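TRNA(Phe) 7-((3-amino-3-carboxypropyl)-4-demethylwyosine(37)-N(4))-methyltransferase 1 (Pyrococcus horikoshii, PDB 2IT2) probably uses S-adenosyl-L-methionine to methylate N-4 of a wyosine derivative at position 37 of tRNA(Phe), a step in wyosine derivative biosynthesis. Local coordinates at residues E33-I36 / P37-K41; R80-S83 / L84-L88. One frame throughout, in Å; residues are numbered along the deposited sequence.

Overall arrangement
Both contacts are helix starts. Contact 1 (33-36 with 37-41) opens helix 36-43. Contact 2 (80-83 with 84-88) follows it along the chain and opens helix 84-91. Strands 48-63 and 73-78, paired antiparallel in the sheet, come between them. The centres of the contacts are about 24 Å apart, yet their first residues meet: E33 OE2 and R80 NH2 form a salt bridge of 2.6 Å. Both contacts also rest on the long helix 167-194, contact 1 near L188 and contact 2 near L170 and N178. That helix and the E33-R80 bridge therefore tie together two distant parts of one chain. The other chain of the assembly touches neither contact.

Contact 1: E33-I36 / P37-K41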
loop_
_atom_site.group_PDB
_atom_site.type_symbol
_atom_site.label_atom_id
_atom_site.label_comp_id
_atom_site.label_asym_id
_atom_site.label_seq_id
_atom_site.Cartn_x
_atom_site.Cartn_y
_atom_site.Cartn_z
ATOM N N GLU B 33 3.056 -20.217 -10.280
ATOM C CA GLU B 33 2.052 -21.019 -10.977
ATOM C C GLU B 33 0.601 -20.699 -10.640
ATOM O O GLU B 33 -0.282 -20.846 -11.484
ATOM C CB GLU B 33 2.294 -22.506 -10.729
ATOM C CG GLU B 33 2.285 -22.886 -9.264
ATOM C CD GLU B 33 3.681 -22.988 -8.698
ATOM O OE1 GLU B 33 4.457 -22.030 -8.872
ATOM O OE2 GLU B 33 4.006 -24.025 -8.082
ATOM N N ASP B 34 0.358 -20.280 -9.405
ATOM C CA ASP B 34 -0.988 -19.942 -8.949
ATOM C C ASP B 34 -1.718 -18.968 -9.871
ATOM O O ASP B 34 -2.914 -19.126 -10.119
ATOM C CB ASP B 34 -0.916 -19.330 -7.546
ATOM C CG ASP B 34 -2.283 -19.189 -6.892
ATOM O OD1 ASP B 34 -3.173 -18.516 -7.459
ATOM O OD2 ASP B 34 -2.465 -19.760 -5.797
ATOM N N ILE B 35 -1.002 -17.964 -10.372
ATOM C CA ILE B 35 -1.609 -16.952 -11.227
ATOM C C ILE B 35 -1.304 -17.058 -12.709
ATOM O O ILE B 35 -1.615 -16.140 -13.468
ATOM C CB ILE B 35 -1.224 -15.537 -10.770
ATOM C CG1 ILE B 35 0.299 -15.366 -10.812
ATOM C CG2 ILE B 35 -1.789 -15.284 -9.386
ATOM C CD1 ILE B 35 0.777 -13.979 -10.433
ATOM N N ILE B 36 -0.703 -18.159 -13.134
ATOM C CA ILE B 36 -0.416 -18.301 -14.550
ATOM C C ILE B 36 -1.703 -18.194 -15.374
ATOM O O ILE B 36 -1.735 -17.506 -16.391
ATOM C CB ILE B 36 0.319 -19.626 -14.824
ATOM C CG1 ILE B 36 1.734 -19.522 -14.255
ATOM C CG2 ILE B 36 0.379 -19.924 -16.319
ATOM C CD1 ILE B 36 2.560 -20.771 -14.450
ATOM N N PRO B 37 -2.786 -18.867 -14.949
ATOM C CA PRO B 37 -4.029 -18.770 -15.726
ATOM C C PRO B 37 -4.529 -17.327 -15.851
ATOM O O PRO B 37 -4.982 -16.914 -16.915
ATOM C CB PRO B 37 -4.994 -19.638 -14.934
ATOM C CG PRO B 37 -4.086 -20.692 -14.364
ATOM C CD PRO B 37 -2.908 -19.890 -13.893
ATOM N N LEU B 38 -4.442 -16.574 -14.757
ATOM C CA LEU B 38 -4.879 -15.179 -14.730
ATOM C C LEU B 38 -4.032 -14.325 -15.663
ATOM O O LEU B 38 -4.560 -13.490 -16.391
ATOM C CB LEU B 38 -4.803 -14.621 -13.301
ATOM C CG LEU B 38 -5.049 -13.125 -13.091
ATOM C CD1 LEU B 38 -6.441 -12.730 -13.579
ATOM C CD2 LEU B 38 -4.883 -12.814 -11.615
ATOM N N LEU B 39 -2.717 -14.536 -15.649
ATOM C CA LEU B 39 -1.846 -13.752 -16.521
ATOM C C LEU B 39 -2.151 -14.054 -17.981
ATOM O O LEU B 39 -2.192 -13.146 -18.809
ATOM C CB LEU B 39 -0.367 -14.040 -16.250
ATOM C CG LEU B 39 0.120 -13.699 -14.843
ATOM C CD1 LEU B 39 1.576 -14.095 -14.735
ATOM C CD2 LEU B 39 -0.051 -12.228 -14.550
ATOM N N LYS B 40 -2.365 -15.323 -18.308
ATOM C CA LYS B 40 -2.670 -15.646 -19.693
ATOM C C LYS B 40 -3.996 -15.029 -20.098
ATOM O O LYS B 40 -4.143 -14.576 -21.229
ATOM C CB LYS B 40 -2.710 -17.152 -19.912
ATOM C CG LYS B 40 -1.363 -17.799 -19.710
ATOM C CD LYS B 40 -1.460 -19.294 -19.910
ATOM C CE LYS B 40 -0.114 -19.984 -19.737
ATOM N NZ LYS B 40 -0.244 -21.463 -19.889
ATOM N N LYS B 41 -4.957 -15.000 -19.174
ATOM C CA LYS B 41 -6.263 -14.419 -19.466
ATOM C C LYS B 41 -6.172 -12.907 -19.710
ATOM O O LYS B 41 -6.797 -12.385 -20.633
ATOM C CB LYS B 41 -7.247 -14.685 -18.318
ATOM C CG LYS B 41 -8.717 -14.620 -18.737
ATOM C CD LYS B 41 -9.047 -15.737 -19.714
ATOM C CE LYS B 41 -10.511 -15.737 -20.108
ATOM N NZ LYS B 41 -10.898 -14.464 -20.765
#
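The ring of P37 meets the residues before it through its CD atom. The trans I36-P37 link sets P37 CD beside I36 CB at 3.4 Å. E33 O also lies 3.7 Å from P37 CD. The proline has no N-H to donate, which costs nothing in the first turn of a helix.

The helix bonds begin just before this ring. L39 N donates to I35 O at 2.9 Å, and K40 N donates to I36 O at 3.0 Å. Both bonds are nearly straight, with N-H...O angles of 162° and 165°.

I36 and K40 lie side by side and point the same way. I36 CG2 is anti to the backbone N and packs tightly on K40 CE at 3.5 Å. The extended K40 chain thus runs along the isoleucine.

I35 and L39 form a second pair one residue earlier. I35 CG1 and L39 CD1 are 4.3 Å apart. I35 and L38 both reach L108 of the sheet and L188 of helix 167-194, while D34 forms a salt bridge with K185.

The arrangement is that of a helix N-terminus: a short 3-10 segment, I35 as N-cap and proline in the first turn.

Contact 2: R80-S83 / L84-L88; sequences REVS and LYEVL
A capping box between S83 and E86 starts helix 84-91. S83 is the N-cap. E86 OE1 accepts from S83 N at 3.2 Å, with an N-H...O angle of 151°, and uses the lone pair anti to its other oxygen. The return bond is weak: E86 N donates to S83 OG over 3.5 Å.

S83 OG sits between its own backbone N and carbonyl carbon, chi1 56°, which turns the hydroxyl toward the first turn. From there it also donates a weak bond to E86 OE1. The E86 chain is extended beyond CG and comes back past the serine, so that OE1 lies 3.4 Å from V82 CA. Water 1 lies between E86 OE1 (2.9 Å) and E81 O (3.0 Å). The carboxylate beside a helix N-terminus is probably stabilised by the helix dipole.

V87 N donates to S83 O at 3.3 Å. Beside the capping box, V82 and V87 cross at about a right angle, and their CG2 atoms touch at 3.6 Å. V82 precedes the cap and V87 is the fourth residue of the helix. The V82-V87 pair adds a hydrophobic staple to the capping box.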
loop_
_atom_site.group_PDB
_atom_site.type_symbol
_atom_site.label_atom_id
_atom_site.label_comp_id
_atom_site.label_asym_id
_atom_site.label_seq_id
_atom_site.Cartn_x
_atom_site.Cartn_y
_atom_site.Cartn_z
ATOM N N ARG B 80 2.523 -20.022 -0.712
ATOM C CA ARG B 80 1.433 -20.912 -0.349
ATOM C C ARG B 80 1.083 -20.771 1.130
ATOM O O ARG B 80 1.838 -20.229 1.925
ATOM C CB ARG B 80 1.870 -22.346 -0.646
ATOM C CG ARG B 80 1.698 -22.714 -2.120
ATOM C CD ARG B 80 1.908 -24.212 -2.368
ATOM N NE ARG B 80 1.872 -24.507 -3.803
ATOM C CZ ARG B 80 3.049 -24.549 -4.456
ATOM N NH1 ARG B 80 4.178 -24.335 -3.803
ATOM N NH2 ARG B 80 3.070 -24.816 -5.765
ATOM N N GLU B 81 0.023 -21.403 1.616
ATOM C CA GLU B 81 -0.199 -21.475 3.053
ATOM C C GLU B 81 0.917 -22.336 3.638
ATOM O O GLU B 81 1.442 -23.227 2.967
ATOM C CB GLU B 81 -1.553 -22.103 3.352
ATOM C CG GLU B 81 -2.704 -21.359 2.723
ATOM C CD GLU B 81 -4.028 -22.030 2.977
ATOM O OE1 GLU B 81 -4.501 -22.003 4.134
ATOM O OE2 GLU B 81 -4.589 -22.590 2.012
ATOM N N VAL B 82 1.272 -22.077 4.890
ATOM C CA VAL B 82 2.360 -22.802 5.528
ATOM C C VAL B 82 1.971 -23.594 6.771
ATOM O O VAL B 82 0.882 -23.449 7.322
ATOM C CB VAL B 82 3.507 -21.830 5.910
ATOM C CG1 VAL B 82 4.020 -21.103 4.673
ATOM C CG2 VAL B 82 3.007 -20.825 6.947
ATOM N N SER B 83 2.889 -24.450 7.198
ATOM C CA SER B 83 2.680 -25.252 8.390
ATOM C C SER B 83 3.627 -24.712 9.443
ATOM O O SER B 83 4.620 -24.026 9.091
ATOM C CB SER B 83 2.998 -26.716 8.132
ATOM O OG SER B 83 4.324 -26.888 7.651
ATOM N N LEU B 84 3.337 -25.004 10.722
ATOM C CA LEU B 84 4.182 -24.515 11.823
ATOM C C LEU B 84 5.598 -25.055 11.641
ATOM O O LEU B 84 6.531 -24.359 11.939
ATOM C CB LEU B 84 3.658 -24.970 13.175
ATOM C CG LEU B 84 3.956 -24.292 14.509
ATOM C CD1 LEU B 84 4.149 -22.772 14.335
ATOM C CD2 LEU B 84 2.786 -24.674 15.460
ATOM N N TYR B 85 5.750 -26.283 11.131
ATOM C CA TYR B 85 7.068 -26.912 10.902
ATOM C C TYR B 85 7.944 -26.075 9.989
ATOM O O TYR B 85 9.090 -25.776 10.321
ATOM C CB TYR B 85 6.929 -28.320 10.286
ATOM C CG TYR B 85 8.262 -28.902 9.863
ATOM C CD1 TYR B 85 9.157 -29.405 10.808
ATOM C CD2 TYR B 85 8.633 -28.942 8.518
ATOM C CE1 TYR B 85 10.389 -29.931 10.426
ATOM C CE2 TYR B 85 9.865 -29.468 8.124
ATOM C CZ TYR B 85 10.736 -29.964 9.085
ATOM O OH TYR B 85 11.950 -30.496 8.713
ATOM N N GLU B 86 7.398 -25.718 8.832
ATOM C CA GLU B 86 8.110 -24.902 7.864
ATOM C C GLU B 86 8.594 -23.593 8.493
ATOM O O GLU B 86 9.745 -23.197 8.323
ATOM C CB GLU B 86 7.205 -24.583 6.664
ATOM C CG GLU B 86 6.958 -25.750 5.715
ATOM C CD GLU B 86 6.057 -25.388 4.543
ATOM O OE1 GLU B 86 4.879 -25.036 4.776
ATOM O OE2 GLU B 86 6.532 -25.461 3.390
ATOM N N VAL B 87 7.708 -22.925 9.223
ATOM C CA VAL B 87 8.054 -21.652 9.833
ATOM C C VAL B 87 9.134 -21.837 10.892
ATOM O O VAL B 87 10.086 -21.063 10.959
ATOM C CB VAL B 87 6.790 -20.972 10.424
ATOM C CG1 VAL B 87 7.165 -19.668 11.103
ATOM C CG2 VAL B 87 5.772 -20.708 9.304
ATOM N N LEU B 88 8.999 -22.877 11.705
ATOM C CA LEU B 88 9.988 -23.139 12.743
ATOM C C LEU B 88 11.369 -23.396 12.156
ATOM O O LEU B 88 12.381 -22.979 12.723
ATOM C CB LEU B 88 9.556 -24.332 13.581
ATOM C CG LEU B 88 8.267 -24.103 14.368
ATOM C CD1 LEU B 88 7.748 -25.430 14.897
ATOM C CD2 LEU B 88 8.534 -23.122 15.495
HETATM O O HOH W 1 4.145 -24.115 2.159
#